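Local coordinates for protein alanine racemase (Enterococcus faecalis, PDB 3E6E) that belongs to the alanine racemase family, joining a TIM-type barrel domain to a C-terminal domain rich in strands, and holds DCS in pockets lined by two subunits, at residues T9-D14 and Q364-E369; V38-G43 and C64-D69; F170-E175 and E182-R187; T209-P214 and L230-N235. The protein carries 1 engineered substitution. All coordinates share one frame; numbering follows the deposited sequence.

Contact 1: T9-D14 and Q364-E369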
loop_
_atom_site.group_PDB
_atom_site.type_symbol
_atom_site.label_atom_id
_atom_site.label_comp_id
_atom_site.label_asym_id
_atom_site.label_seq_id
_atom_site.Cartn_x
_atom_site.Cartn_y
_atom_site.Cartn_z
ATOM N N THR A 9 -11.193 -8.941 8.068
ATOM C CA THR A 9 -10.805 -7.551 7.870
ATOM C C THR A 9 -11.346 -7.084 6.526
ATOM O O THR A 9 -10.869 -7.522 5.477
ATOM C CB THR A 9 -9.283 -7.382 7.884
ATOM O OG1 THR A 9 -8.760 -7.937 9.096
ATOM C CG2 THR A 9 -8.910 -5.905 7.826
ATOM N N ARG A 10 -12.331 -6.186 6.563
ATOM C CA ARG A 10 -12.966 -5.673 5.346
ATOM C C ARG A 10 -12.988 -4.152 5.185
ATOM O O ARG A 10 -12.969 -3.392 6.164
ATOM C CB ARG A 10 -14.407 -6.174 5.257
ATOM C CG ARG A 10 -14.531 -7.676 5.239
ATOM C CD ARG A 10 -15.928 -8.108 4.803
ATOM N NE ARG A 10 -15.987 -9.534 4.498
ATOM C CZ ARG A 10 -15.035 -10.192 3.837
ATOM N NH1 ARG A 10 -13.948 -9.555 3.419
ATOM N NH2 ARG A 10 -15.166 -11.486 3.588
ATOM N N LEU A 11 -13.066 -3.718 3.929
ATOM C CA LEU A 11 -13.109 -2.291 3.589
ATOM C C LEU A 11 -14.467 -1.991 2.911
ATOM O O LEU A 11 -14.621 -2.203 1.716
ATOM C CB LEU A 11 -11.929 -1.985 2.647
ATOM C CG LEU A 11 -11.215 -0.631 2.587
ATOM C CD1 LEU A 11 -10.958 -0.049 3.971
ATOM C CD2 LEU A 11 -9.900 -0.841 1.850
ATOM N N HIS A 12 -15.449 -1.520 3.681
ATOM C CA HIS A 12 -16.790 -1.230 3.146
ATOM C C HIS A 12 -16.930 0.093 2.420
ATOM O O HIS A 12 -16.730 1.167 2.994
ATOM C CB HIS A 12 -17.843 -1.275 4.250
ATOM C CG HIS A 12 -18.018 -2.632 4.852
ATOM N ND1 HIS A 12 -17.262 -3.076 5.918
ATOM C CD2 HIS A 12 -18.825 -3.664 4.504
ATOM C CE1 HIS A 12 -17.596 -4.325 6.198
ATOM N NE2 HIS A 12 -18.541 -4.705 5.355
ATOM N N ILE A 13 -17.311 0.014 1.155
ATOM C CA ILE A 13 -17.464 1.208 0.352
ATOM C C ILE A 13 -18.935 1.519 0.144
ATOM O O ILE A 13 -19.739 0.623 -0.088
ATOM C CB ILE A 13 -16.721 1.018 -0.972
ATOM C CG1 ILE A 13 -15.220 0.984 -0.668
ATOM C CG2 ILE A 13 -17.077 2.129 -1.953
ATOM C CD1 ILE A 13 -14.350 0.458 -1.771
ATOM N N ASP A 14 -19.285 2.794 0.262
ATOM C CA ASP A 14 -20.669 3.248 0.106
ATOM C C ASP A 14 -20.799 3.981 -1.228
ATOM O O ASP A 14 -20.518 5.182 -1.320
ATOM C CB ASP A 14 -21.026 4.186 1.262
ATOM C CG ASP A 14 -22.484 4.614 1.258
ATOM O OD1 ASP A 14 -22.843 5.476 2.088
ATOM O OD2 ASP A 14 -23.279 4.096 0.447
ATOM N N GLN A 364 -4.286 -4.165 -1.570
ATOM C CA GLN A 364 -5.185 -4.897 -2.450
ATOM C C GLN A 364 -5.792 -6.066 -1.682
ATOM O O GLN A 364 -6.957 -6.424 -1.884
ATOM C CB GLN A 364 -4.407 -5.452 -3.656
ATOM C CG GLN A 364 -5.268 -6.262 -4.648
ATOM C CD GLN A 364 -4.517 -7.411 -5.341
ATOM O OE1 GLN A 364 -3.323 -7.315 -5.630
ATOM N NE2 GLN A 364 -5.233 -8.493 -5.626
ATOM N N ARG A 365 -4.982 -6.662 -0.810
ATOM C CA ARG A 365 -5.408 -7.812 -0.026
ATOM C C ARG A 365 -6.664 -7.585 0.798
ATOM O O ARG A 365 -7.318 -8.547 1.212
ATOM C CB ARG A 365 -4.270 -8.305 0.878
ATOM C CG ARG A 365 -3.422 -7.217 1.521
ATOM C CD ARG A 365 -2.272 -7.829 2.327
ATOM N NE ARG A 365 -2.654 -8.023 3.724
ATOM C CZ ARG A 365 -2.123 -8.934 4.528
ATOM N NH1 ARG A 365 -1.182 -9.754 4.081
ATOM N NH2 ARG A 365 -2.540 -9.019 5.782
ATOM N N ILE A 366 -7.022 -6.328 1.033
ATOM C CA ILE A 366 -8.226 -6.083 1.803
ATOM C C ILE A 366 -9.432 -6.063 0.877
ATOM O O ILE A 366 -9.543 -5.208 0.000
ATOM C CB ILE A 366 -8.174 -4.762 2.571
ATOM C CG1 ILE A 366 -6.888 -4.674 3.390
ATOM C CG2 ILE A 366 -9.366 -4.676 3.493
ATOM C CD1 ILE A 366 -6.856 -3.506 4.371
ATOM N N PRO A 367 -10.346 -7.024 1.055
ATOM C CA PRO A 367 -11.549 -7.109 0.226
ATOM C C PRO A 367 -12.398 -5.852 0.367
ATOM O O PRO A 367 -12.560 -5.304 1.466
ATOM C CB PRO A 367 -12.257 -8.351 0.770
ATOM C CG PRO A 367 -11.118 -9.203 1.232
ATOM C CD PRO A 367 -10.243 -8.193 1.948
ATOM N N ARG A 368 -12.942 -5.389 -0.749
ATOM C CA ARG A 368 -13.773 -4.203 -0.704
ATOM C C ARG A 368 -15.217 -4.594 -0.988
ATOM O O ARG A 368 -15.526 -5.107 -2.056
ATOM C CB ARG A 368 -13.240 -3.164 -1.698
ATOM C CG ARG A 368 -11.931 -2.507 -1.213
ATOM C CD ARG A 368 -10.994 -2.181 -2.368
ATOM N NE ARG A 368 -9.590 -2.463 -2.053
ATOM C CZ ARG A 368 -8.750 -1.604 -1.479
ATOM N NH1 ARG A 368 -9.142 -0.390 -1.146
ATOM N NH2 ARG A 368 -7.507 -1.960 -1.230
ATOM N N GLU A 369 -16.086 -4.380 -0.004
ATOM C CA GLU A 369 -17.505 -4.712 -0.115
ATOM C C GLU A 369 -18.306 -3.494 -0.591
ATOM O O GLU A 369 -18.119 -2.389 -0.089
ATOM C CB GLU A 369 -18.034 -5.177 1.251
ATOM C CG GLU A 369 -17.199 -6.259 1.933
ATOM C CD GLU A 369 -17.836 -7.641 1.899
ATOM O OE1 GLU A 369 -17.181 -8.613 2.342
ATOM O OE2 GLU A 369 -18.990 -7.760 1.435
#
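L11 O is approached by two groups of the C-terminal strand: it accepts the backbone N-H of E369 at 3.1 Å (L11 O to E369 N), and the CA-H of R368 points at it as well. Two straighter bonds flank this one, L11 N to P367 O at 3.0 Å and I13 N to E369 O at 2.8 Å. Together they form a short parallel ladder in which strand 368-369 pairs with strand 10-12, whose other edge runs antiparallel to strand 249-259. On the face carrying L11 and R368, L11 CD2 sits over the guanidinium of R368, 3.1 Å from NH1. R368 bends at chi2 and chi3 to bring that group there, and NH2 is also bonded to F362 O. I13 CD1 packs on the stem of R368, 3.8 Å from R368 CB, while I366 CG2 lies 3.8 Å from L11 CB. H12 and E369 share the other face, side by side, with H12 CD2 3.7 Å from E369 CB. R10 and E369 pair there by charge, although the position of E369 OE1 is doubtful. Three backbone bonds therefore carry the union of the two chain ends, with the stem and guanidinium face of R368 packed against I13 and L11.

Contact 2: V38-G43 and C64-D69. With DCS (D-[3-hydroxy-2-methyl-5-phosphonooxymethyl-pyridin-4-ylmethyl]-N,O-cycloserylamide), chain D.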
loop_
_atom_site.group_PDB
_atom_site.type_symbol
_atom_site.label_atom_id
_atom_site.label_comp_id
_atom_site.label_asym_id
_atom_site.label_seq_id
_atom_site.Cartn_x
_atom_site.Cartn_y
_atom_site.Cartn_z
ATOM N N VAL A 38 -12.336 11.895 -11.521
ATOM C CA VAL A 38 -11.007 11.294 -11.547
ATOM C C VAL A 38 -11.069 10.098 -10.606
ATOM O O VAL A 38 -11.389 10.250 -9.425
ATOM C CB VAL A 38 -9.934 12.311 -11.095
ATOM C CG1 VAL A 38 -10.500 13.231 -10.056
ATOM C CG2 VAL A 38 -8.724 11.590 -10.554
ATOM N N VAL A 39 -10.791 8.912 -11.147
ATOM C CA VAL A 39 -10.836 7.672 -10.378
ATOM C C VAL A 39 -9.549 6.860 -10.448
ATOM O O VAL A 39 -9.590 5.626 -10.490
ATOM C CB VAL A 39 -11.985 6.756 -10.851
ATOM C CG1 VAL A 39 -13.328 7.453 -10.670
ATOM C CG2 VAL A 39 -11.760 6.357 -12.304
ATOM N N LYS A 40 -8.409 7.542 -10.468
ATOM C CA LYS A 40 -7.120 6.854 -10.519
ATOM C C LYS A 40 -6.794 6.202 -9.185
ATOM O O LYS A 40 -7.564 6.317 -8.224
ATOM C CB LYS A 40 -5.996 7.831 -10.883
ATOM C CG LYS A 40 -5.894 9.082 -10.017
ATOM C CD LYS A 40 -4.774 9.944 -10.564
ATOM C CE LYS A 40 -4.685 11.299 -9.896
ATOM N NZ LYS A 40 -4.024 11.247 -8.584
ATOM N N ALA A 41 -5.637 5.543 -9.132
ATOM C CA ALA A 41 -5.185 4.835 -7.936
ATOM C C ALA A 41 -6.353 3.980 -7.431
ATOM O O ALA A 41 -6.756 4.049 -6.263
ATOM C CB ALA A 41 -4.739 5.830 -6.875
ATOM N N ASN A 42 -6.889 3.188 -8.356
ATOM C CA ASN A 42 -8.022 2.311 -8.113
ATOM C C ASN A 42 -9.136 3.008 -7.349
ATOM O O ASN A 42 -9.576 2.539 -6.295
ATOM C CB ASN A 42 -7.596 1.046 -7.357
ATOM C CG ASN A 42 -8.695 0.005 -7.329
ATOM O OD1 ASN A 42 -9.349 -0.243 -8.344
ATOM N ND2 ASN A 42 -8.908 -0.612 -6.172
ATOM N N GLY A 43 -9.594 4.131 -7.887
ATOM C CA GLY A 43 -10.660 4.858 -7.240
ATOM C C GLY A 43 -10.249 5.433 -5.902
ATOM O O GLY A 43 -11.078 5.557 -5.001
ATOM N N CYS A 64 -11.144 10.876 -15.473
ATOM C CA CYS A 64 -9.717 11.184 -15.390
ATOM C C CYS A 64 -8.975 10.106 -14.617
ATOM O O CYS A 64 -9.399 9.705 -13.536
ATOM C CB CYS A 64 -9.501 12.513 -14.677
ATOM S SG CYS A 64 -10.328 13.922 -15.435
ATOM N N VAL A 65 -7.868 9.647 -15.180
ATOM C CA VAL A 65 -7.046 8.629 -14.550
ATOM C C VAL A 65 -5.608 9.068 -14.744
ATOM O O VAL A 65 -5.348 10.045 -15.442
ATOM C CB VAL A 65 -7.237 7.241 -15.205
ATOM C CG1 VAL A 65 -8.677 6.792 -15.067
ATOM C CG2 VAL A 65 -6.819 7.302 -16.672
ATOM N N ALA A 66 -4.671 8.349 -14.138
ATOM C CA ALA A 66 -3.264 8.696 -14.271
ATOM C C ALA A 66 -2.539 7.840 -15.289
ATOM O O ALA A 66 -1.608 8.307 -15.935
ATOM C CB ALA A 66 -2.572 8.567 -12.936
ATOM N N LEU A 67 -2.972 6.589 -15.436
ATOM C CA LEU A 67 -2.301 5.665 -16.337
ATOM C C LEU A 67 -3.111 5.080 -17.488
ATOM O O LEU A 67 -4.305 4.801 -17.358
ATOM C CB LEU A 67 -1.717 4.514 -15.525
ATOM C CG LEU A 67 -1.127 4.893 -14.171
ATOM C CD1 LEU A 67 -0.512 3.659 -13.552
ATOM C CD2 LEU A 67 -0.084 5.976 -14.332
ATOM N N LEU A 68 -2.436 4.885 -18.616
ATOM C CA LEU A 68 -3.074 4.310 -19.777
ATOM C C LEU A 68 -3.749 3.017 -19.341
ATOM O O LEU A 68 -4.861 2.703 -19.765
ATOM C CB LEU A 68 -2.031 4.028 -20.856
ATOM C CG LEU A 68 -2.571 3.266 -22.066
ATOM C CD1 LEU A 68 -3.917 3.853 -22.511
ATOM C CD2 LEU A 68 -1.548 3.323 -23.187
ATOM N N ASP A 69 -3.067 2.280 -18.471
ATOM C CA ASP A 69 -3.583 1.023 -17.948
ATOM C C ASP A 69 -4.928 1.251 -17.280
ATOM O O ASP A 69 -5.893 0.538 -17.550
ATOM C CB ASP A 69 -2.629 0.446 -16.913
ATOM C CG ASP A 69 -1.246 0.241 -17.453
ATOM O OD1 ASP A 69 -0.985 -0.818 -18.059
ATOM O OD2 ASP A 69 -0.413 1.153 -17.275
HETATM N N1 DCS D . -6.593 17.103 -11.898
HETATM C C2 DCS D . -5.220 16.692 -11.954
HETATM C C2A DCS D . -4.324 17.111 -13.104
HETATM C C3 DCS D . -4.742 15.897 -10.908
HETATM O O3 DCS D . -3.462 15.463 -10.886
HETATM C C4 DCS D . -5.650 15.531 -9.832
HETATM C C4A DCS D . -5.142 14.676 -8.688
HETATM C C5 DCS D . -7.034 16.008 -9.872
HETATM C C6 DCS D . -7.464 16.773 -10.898
HETATM C C5A DCS D . -8.048 15.689 -8.801
HETATM O O4P DCS D . -7.651 16.337 -7.590
HETATM P P DCS D . -8.438 16.268 -6.207
HETATM O O1P DCS D . -9.745 16.849 -6.445
HETATM O O2P DCS D . -8.522 14.874 -5.782
HETATM O O3P DCS D . -7.693 17.066 -5.239
HETATM N N DCS D . -3.968 15.353 -8.006
HETATM C CA DCS D . -3.325 14.753 -6.913
HETATM C C DCS D . -2.056 14.101 -6.954
HETATM O O DCS D . -1.283 13.926 -8.065
HETATM N ND DCS D . -1.755 13.699 -5.744
HETATM O OG DCS D . -2.782 14.055 -4.894
HETATM C CB DCS D . -3.732 14.692 -5.610
#
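Backbone polarity joins V38-V39 to C64 through one carbonyl: C64 O accepts V39 N at 2.9 Å, and the CA-H of V38 closes on the same oxygen at 3.0 Å between V38 CA and C64 O. Apolar contact follows this register. V38 CB and C64 CB stand 3.6 Å apart on the same face, and one residue further on V39 CG2 meets V65 CG1 more loosely at 4.2 Å. These are the C-terminal ends of strands 34-38 and 62-65, parallel neighbours in the TIM-type barrel and linked by helices in a beta-alpha-beta crossover; as in other such barrels, the ligand pocket lies at this end. The third kind of contact is made by the aliphatic stem of K40. Its CB lies 3.9 Å from V65 CA and its CD 3.5 Å from A66 CB, so the stem runs alongside the residues where strand 62-65 gives way to its loop. The chain stays extended as far as CE and then turns at chi4 (79°), placing K40 NZ 3.6 Å from DCS C4A; the same nitrogen forms a salt bridge with D315 of the second subunit. V38 CG1 touches another part of the ligand, at 3.7 Å from DCS C5A.

Contact 3: F170-E175 and E182-R187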
loop_
_atom_site.group_PDB
_atom_site.type_symbol
_atom_site.label_atom_id
_atom_site.label_comp_id
_atom_site.label_asym_id
_atom_site.label_seq_id
_atom_site.Cartn_x
_atom_site.Cartn_y
_atom_site.Cartn_z
ATOM N N PHE A 170 -4.045 23.504 -10.048
ATOM C CA PHE A 170 -3.637 24.363 -8.951
ATOM C C PHE A 170 -2.876 23.603 -7.858
ATOM O O PHE A 170 -3.091 22.394 -7.667
ATOM C CB PHE A 170 -4.869 25.040 -8.376
ATOM C CG PHE A 170 -5.520 26.012 -9.321
ATOM C CD1 PHE A 170 -5.004 27.293 -9.479
ATOM C CD2 PHE A 170 -6.668 25.655 -10.023
ATOM C CE1 PHE A 170 -5.628 28.207 -10.310
ATOM C CE2 PHE A 170 -7.293 26.568 -10.861
ATOM C CZ PHE A 170 -6.775 27.848 -11.002
ATOM N N SER A 171 -1.994 24.310 -7.151
ATOM C CA SER A 171 -1.216 23.683 -6.098
ATOM C C SER A 171 -1.578 24.188 -4.717
ATOM O O SER A 171 -1.184 23.590 -3.721
ATOM C CB SER A 171 0.278 23.907 -6.328
ATOM O OG SER A 171 0.637 25.270 -6.157
ATOM N N THR A 172 -2.332 25.283 -4.658
ATOM C CA THR A 172 -2.727 25.884 -3.386
ATOM C C THR A 172 -4.206 26.208 -3.275
ATOM O O THR A 172 -4.591 27.023 -2.447
ATOM C CB THR A 172 -1.958 27.205 -3.136
ATOM O OG1 THR A 172 -2.177 28.097 -4.236
ATOM C CG2 THR A 172 -0.477 26.937 -3.001
ATOM N N ALA A 173 -5.037 25.566 -4.087
ATOM C CA ALA A 173 -6.475 25.838 -4.073
ATOM C C ALA A 173 -7.165 25.519 -2.760
ATOM O O ALA A 173 -8.217 26.078 -2.465
ATOM C CB ALA A 173 -7.155 25.080 -5.197
ATOM N N ASP A 174 -6.592 24.617 -1.971
ATOM C CA ASP A 174 -7.214 24.262 -0.699
ATOM C C ASP A 174 -6.628 25.063 0.452
ATOM O O ASP A 174 -6.890 24.767 1.615
ATOM C CB ASP A 174 -7.045 22.767 -0.420
ATOM C CG ASP A 174 -5.605 22.384 -0.145
ATOM O OD1 ASP A 174 -4.717 22.724 -0.959
ATOM O OD2 ASP A 174 -5.354 21.741 0.888
ATOM N N GLU A 175 -5.843 26.085 0.125
ATOM C CA GLU A 175 -5.214 26.920 1.146
ATOM C C GLU A 175 -6.047 28.167 1.448
ATOM O O GLU A 175 -6.693 28.721 0.562
ATOM C CB GLU A 175 -3.818 27.327 0.681
ATOM C CG GLU A 175 -2.747 27.309 1.770
ATOM C CD GLU A 175 -2.204 25.911 2.046
ATOM O OE1 GLU A 175 -1.852 25.199 1.079
ATOM O OE2 GLU A 175 -2.118 25.536 3.231
ATOM N N GLU A 182 -4.471 32.878 -7.060
ATOM C CA GLU A 182 -4.733 34.010 -7.926
ATOM C C GLU A 182 -3.657 34.123 -8.997
ATOM O O GLU A 182 -3.953 34.355 -10.167
ATOM C CB GLU A 182 -4.796 35.285 -7.085
ATOM C CG GLU A 182 -6.233 35.714 -6.792
ATOM C CD GLU A 182 -6.428 36.389 -5.446
ATOM O OE1 GLU A 182 -5.717 37.371 -5.142
ATOM O OE2 GLU A 182 -7.321 35.936 -4.697
ATOM N N LYS A 183 -2.405 33.932 -8.588
ATOM C CA LYS A 183 -1.279 33.992 -9.512
ATOM C C LYS A 183 -1.454 32.963 -10.624
ATOM O O LYS A 183 -1.390 33.304 -11.805
ATOM C CB LYS A 183 0.035 33.739 -8.768
ATOM C CG LYS A 183 1.258 33.634 -9.665
ATOM C CD LYS A 183 2.558 33.552 -8.860
ATOM C CE LYS A 183 2.800 34.833 -8.044
ATOM N NZ LYS A 183 4.188 34.934 -7.468
ATOM N N GLN A 184 -1.688 31.709 -10.257
ATOM C CA GLN A 184 -1.861 30.678 -11.276
ATOM C C GLN A 184 -3.011 31.039 -12.193
ATOM O O GLN A 184 -2.903 30.910 -13.403
ATOM C CB GLN A 184 -2.102 29.300 -10.649
ATOM C CG GLN A 184 -0.863 28.717 -9.971
ATOM C CD GLN A 184 -1.043 27.271 -9.568
ATOM O OE1 GLN A 184 -1.183 26.392 -10.418
ATOM N NE2 GLN A 184 -1.038 27.018 -8.262
ATOM N N ALA A 185 -4.108 31.505 -11.617
ATOM C CA ALA A 185 -5.254 31.891 -12.420
ATOM C C ALA A 185 -4.814 32.950 -13.439
ATOM O O ALA A 185 -5.180 32.893 -14.619
ATOM C CB ALA A 185 -6.354 32.434 -11.523
ATOM N N GLY A 186 -4.018 33.907 -12.969
ATOM C CA GLY A 186 -3.523 34.952 -13.841
ATOM C C GLY A 186 -2.760 34.385 -15.028
ATOM O O GLY A 186 -3.133 34.622 -16.174
ATOM N N ARG A 187 -1.701 33.628 -14.760
ATOM C CA ARG A 187 -0.895 33.032 -15.816
ATOM C C ARG A 187 -1.737 32.229 -16.805
ATOM O O ARG A 187 -1.421 32.171 -17.991
ATOM C CB ARG A 187 0.187 32.117 -15.226
ATOM C CG ARG A 187 1.283 32.814 -14.413
ATOM C CD ARG A 187 2.319 31.799 -13.912
ATOM N NE ARG A 187 3.345 32.403 -13.057
ATOM C CZ ARG A 187 4.351 31.729 -12.495
ATOM N NH1 ARG A 187 4.473 30.421 -12.693
ATOM N NH2 ARG A 187 5.246 32.365 -11.747
#
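F170 and Q184 lie antiparallel, each side chain passing the other, so that the ring ends against the helix and the amide ends beside the loop. Both start in the same way, with CG beside the backbone N and anti to the carbonyl carbon (chi1 -67° for F170, -71° for Q184). In F170 this lays the ring on the side of its own backbone N, where CE1 and CD1 both rest against Q184 CB, with F170 CE1 to Q184 CB at 3.7 Å. The ring presents its edge to the helix backbone, where A185 N lies near its plane, 3.9 Å from CE1. A185 CB is a looser neighbour of the same carbon. Q184 remains extended beyond CG and so carries its amide back along the ring to the loop, the amide plane inclined 52° to the ring. There it arrives next to S171, with S171 OG 3.2 Å from Q184 NE2 as modelled. The setting is one beta-alpha unit of the TIM-type barrel, in which the loop after strand 165-167 folds back onto helix 179-193. F170 directly follows H169 of the ligand pocket, and its ring also stacks on F181 one helical turn before A185. Beyond S171 the loop enters a type I turn from T172 to E175, closed by E175 N to T172 O at 3.0 Å. S171 and T172 also pack against G266 and G268 of the second subunit.

Contact 4: T209-P214 and L230-N235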
loop_
_atom_site.group_PDB
_atom_site.type_symbol
_atom_site.label_atom_id
_atom_site.label_comp_id
_atom_site.label_asym_id
_atom_site.label_seq_id
_atom_site.Cartn_x
_atom_site.Cartn_y
_atom_site.Cartn_z
ATOM N N THR A 209 -10.557 23.736 -5.642
ATOM C CA THR A 209 -10.964 24.934 -6.391
ATOM C C THR A 209 -12.468 25.018 -6.589
ATOM O O THR A 209 -13.048 26.084 -6.423
ATOM C CB THR A 209 -10.267 25.052 -7.797
ATOM O OG1 THR A 209 -11.089 24.455 -8.798
ATOM C CG2 THR A 209 -8.906 24.364 -7.807
ATOM N N ALA A 210 -13.095 23.889 -6.917
ATOM C CA ALA A 210 -14.539 23.847 -7.135
ATOM C C ALA A 210 -15.325 24.250 -5.897
ATOM O O ALA A 210 -16.303 24.990 -5.974
ATOM C CB ALA A 210 -14.962 22.452 -7.579
ATOM N N LEU A 211 -14.898 23.753 -4.746
ATOM C CA LEU A 211 -15.581 24.075 -3.514
ATOM C C LEU A 211 -15.407 25.537 -3.123
ATOM O O LEU A 211 -16.388 26.274 -3.008
ATOM C CB LEU A 211 -15.072 23.163 -2.398
ATOM C CG LEU A 211 -15.415 21.675 -2.570
ATOM C CD1 LEU A 211 -14.662 20.861 -1.557
ATOM C CD2 LEU A 211 -16.918 21.462 -2.418
ATOM N N TRP A 212 -14.160 25.966 -2.961
ATOM C CA TRP A 212 -13.863 27.335 -2.519
ATOM C C TRP A 212 -13.604 28.447 -3.546
ATOM O O TRP A 212 -13.582 29.623 -3.187
ATOM C CB TRP A 212 -12.699 27.275 -1.527
ATOM C CG TRP A 212 -13.001 26.378 -0.360
ATOM C CD1 TRP A 212 -13.908 26.604 0.637
ATOM C CD2 TRP A 212 -12.454 25.079 -0.114
ATOM N NE1 TRP A 212 -13.960 25.519 1.491
ATOM C CE2 TRP A 212 -13.078 24.571 1.051
ATOM C CE3 TRP A 212 -11.500 24.291 -0.766
ATOM C CZ2 TRP A 212 -12.776 23.317 1.575
ATOM C CZ3 TRP A 212 -11.199 23.033 -0.242
ATOM C CH2 TRP A 212 -11.837 22.565 0.919
ATOM N N HIS A 213 -13.407 28.092 -4.810
ATOM C CA HIS A 213 -13.165 29.087 -5.860
ATOM C C HIS A 213 -14.106 28.800 -7.030
ATOM O O HIS A 213 -13.683 28.712 -8.180
ATOM C CB HIS A 213 -11.721 28.990 -6.346
ATOM C CG HIS A 213 -10.706 29.413 -5.338
ATOM N ND1 HIS A 213 -9.793 28.539 -4.793
ATOM C CD2 HIS A 213 -10.415 30.630 -4.823
ATOM C CE1 HIS A 213 -8.976 29.199 -3.991
ATOM N NE2 HIS A 213 -9.333 30.471 -3.992
ATOM N N PRO A 214 -15.406 28.668 -6.745
ATOM C CA PRO A 214 -16.421 28.377 -7.757
ATOM C C PRO A 214 -16.537 29.346 -8.932
ATOM O O PRO A 214 -17.154 29.006 -9.939
ATOM C CB PRO A 214 -17.703 28.302 -6.930
ATOM C CG PRO A 214 -17.472 29.345 -5.900
ATOM C CD PRO A 214 -16.046 29.067 -5.480
ATOM N N LEU A 230 -14.376 13.418 1.345
ATOM C CA LEU A 230 -13.277 13.873 2.176
ATOM C C LEU A 230 -12.899 15.315 1.922
ATOM O O LEU A 230 -12.637 15.712 0.785
ATOM C CB LEU A 230 -12.074 12.964 1.959
ATOM C CG LEU A 230 -12.425 11.487 2.169
ATOM C CD1 LEU A 230 -11.254 10.618 1.799
ATOM C CD2 LEU A 230 -12.845 11.268 3.616
ATOM N N ASN A 231 -12.873 16.095 2.999
ATOM C CA ASN A 231 -12.537 17.510 2.927
ATOM C C ASN A 231 -11.208 17.673 2.217
ATOM O O ASN A 231 -10.162 17.400 2.784
ATOM C CB ASN A 231 -12.438 18.094 4.321
ATOM C CG ASN A 231 -12.158 19.561 4.299
ATOM O OD1 ASN A 231 -11.281 20.027 3.565
ATOM N ND2 ASN A 231 -12.892 20.314 5.104
ATOM N N PRO A 232 -11.238 18.143 0.965
ATOM C CA PRO A 232 -10.010 18.325 0.192
ATOM C C PRO A 232 -8.949 19.217 0.807
ATOM O O PRO A 232 -7.929 19.466 0.181
ATOM C CB PRO A 232 -10.520 18.850 -1.150
ATOM C CG PRO A 232 -11.736 19.611 -0.771
ATOM C CD PRO A 232 -12.400 18.717 0.259
ATOM N N SER A 233 -9.171 19.704 2.023
ATOM C CA SER A 233 -8.166 20.544 2.665
ATOM C C SER A 233 -7.841 20.046 4.067
ATOM O O SER A 233 -7.274 20.782 4.884
ATOM C CB SER A 233 -8.639 21.992 2.751
ATOM O OG SER A 233 -9.468 22.207 3.875
ATOM N N GLY A 234 -8.197 18.798 4.342
ATOM C CA GLY A 234 -7.943 18.238 5.651
ATOM C C GLY A 234 -8.940 18.784 6.652
ATOM O O GLY A 234 -10.000 18.189 6.861
ATOM N N ASN A 235 -8.599 19.916 7.271
ATOM C CA ASN A 235 -9.469 20.565 8.248
ATOM C C ASN A 235 -9.242 22.084 8.280
ATOM O O ASN A 235 -9.618 22.763 9.238
ATOM C CB ASN A 235 -9.235 19.952 9.639
ATOM C CG ASN A 235 -10.533 19.462 10.298
ATOM O OD1 ASN A 235 -10.509 18.790 11.337
ATOM N ND2 ASN A 235 -11.669 19.805 9.694
#
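A turn with the geometry of an Asx turn, in the loop after the last strand of the TIM-type barrel, 220-223, presents P232 to L211 and W212 at the end of helix 207-212; the placing of S233 N, its backbone donor to N231 OD1, is less sure. The helix begins at the ligand pocket, where S207 N is bonded to DCS, and the side chain of P232 is itself about 5 Å from the ligand between nearest atoms. P232 CG is the focus of the packing: L211 CD1 reaches it at 3.3 Å and W212 CH2 at 3.4 Å, a tight fit in which the prolyl carbon meets both neighbours obliquely. The indole comes forward with CG beside its backbone N (chi1 -57°), and L211 CB lies over the centre of one of its faces. N231 differs, with CG anti to the backbone N (chi1 -177°), bringing OD1 to the indole edge, near the ring plane and 3.7 Å from W212 CH2. S233 CB approaches that same ring carbon at 3.7 Å. Further along the same loop, A238 O and L237 O take up W212 NE1 and N231 ND2. Within the turn, S233 OG donates to N231 OD1 at 2.9 Å, tilted 25° from the amide's carbonyl plane.

How the contacts relate
Contact 1 is the one partly buried member of the set and is dominated by backbone bonds joining the two chain ends in the mixed sheet; the other three are buried and belong to the barrel. Contact 2 has a single strand-to-strand bond before side chains take over at the pocket, whereas contacts 3 and 4 have no clear hydrogen bond between their segments and rely largely on aromatic and aliphatic packing, with an amide beside S171 in contact 3. Those last two share a wall, with A173 CB 3.2 Å from T209 CG2. Across the dimer, contacts 1 and 2 meet through D315: R365 bridges to it within its own chain, and K40 of the partner subunit bonds its other oxygen.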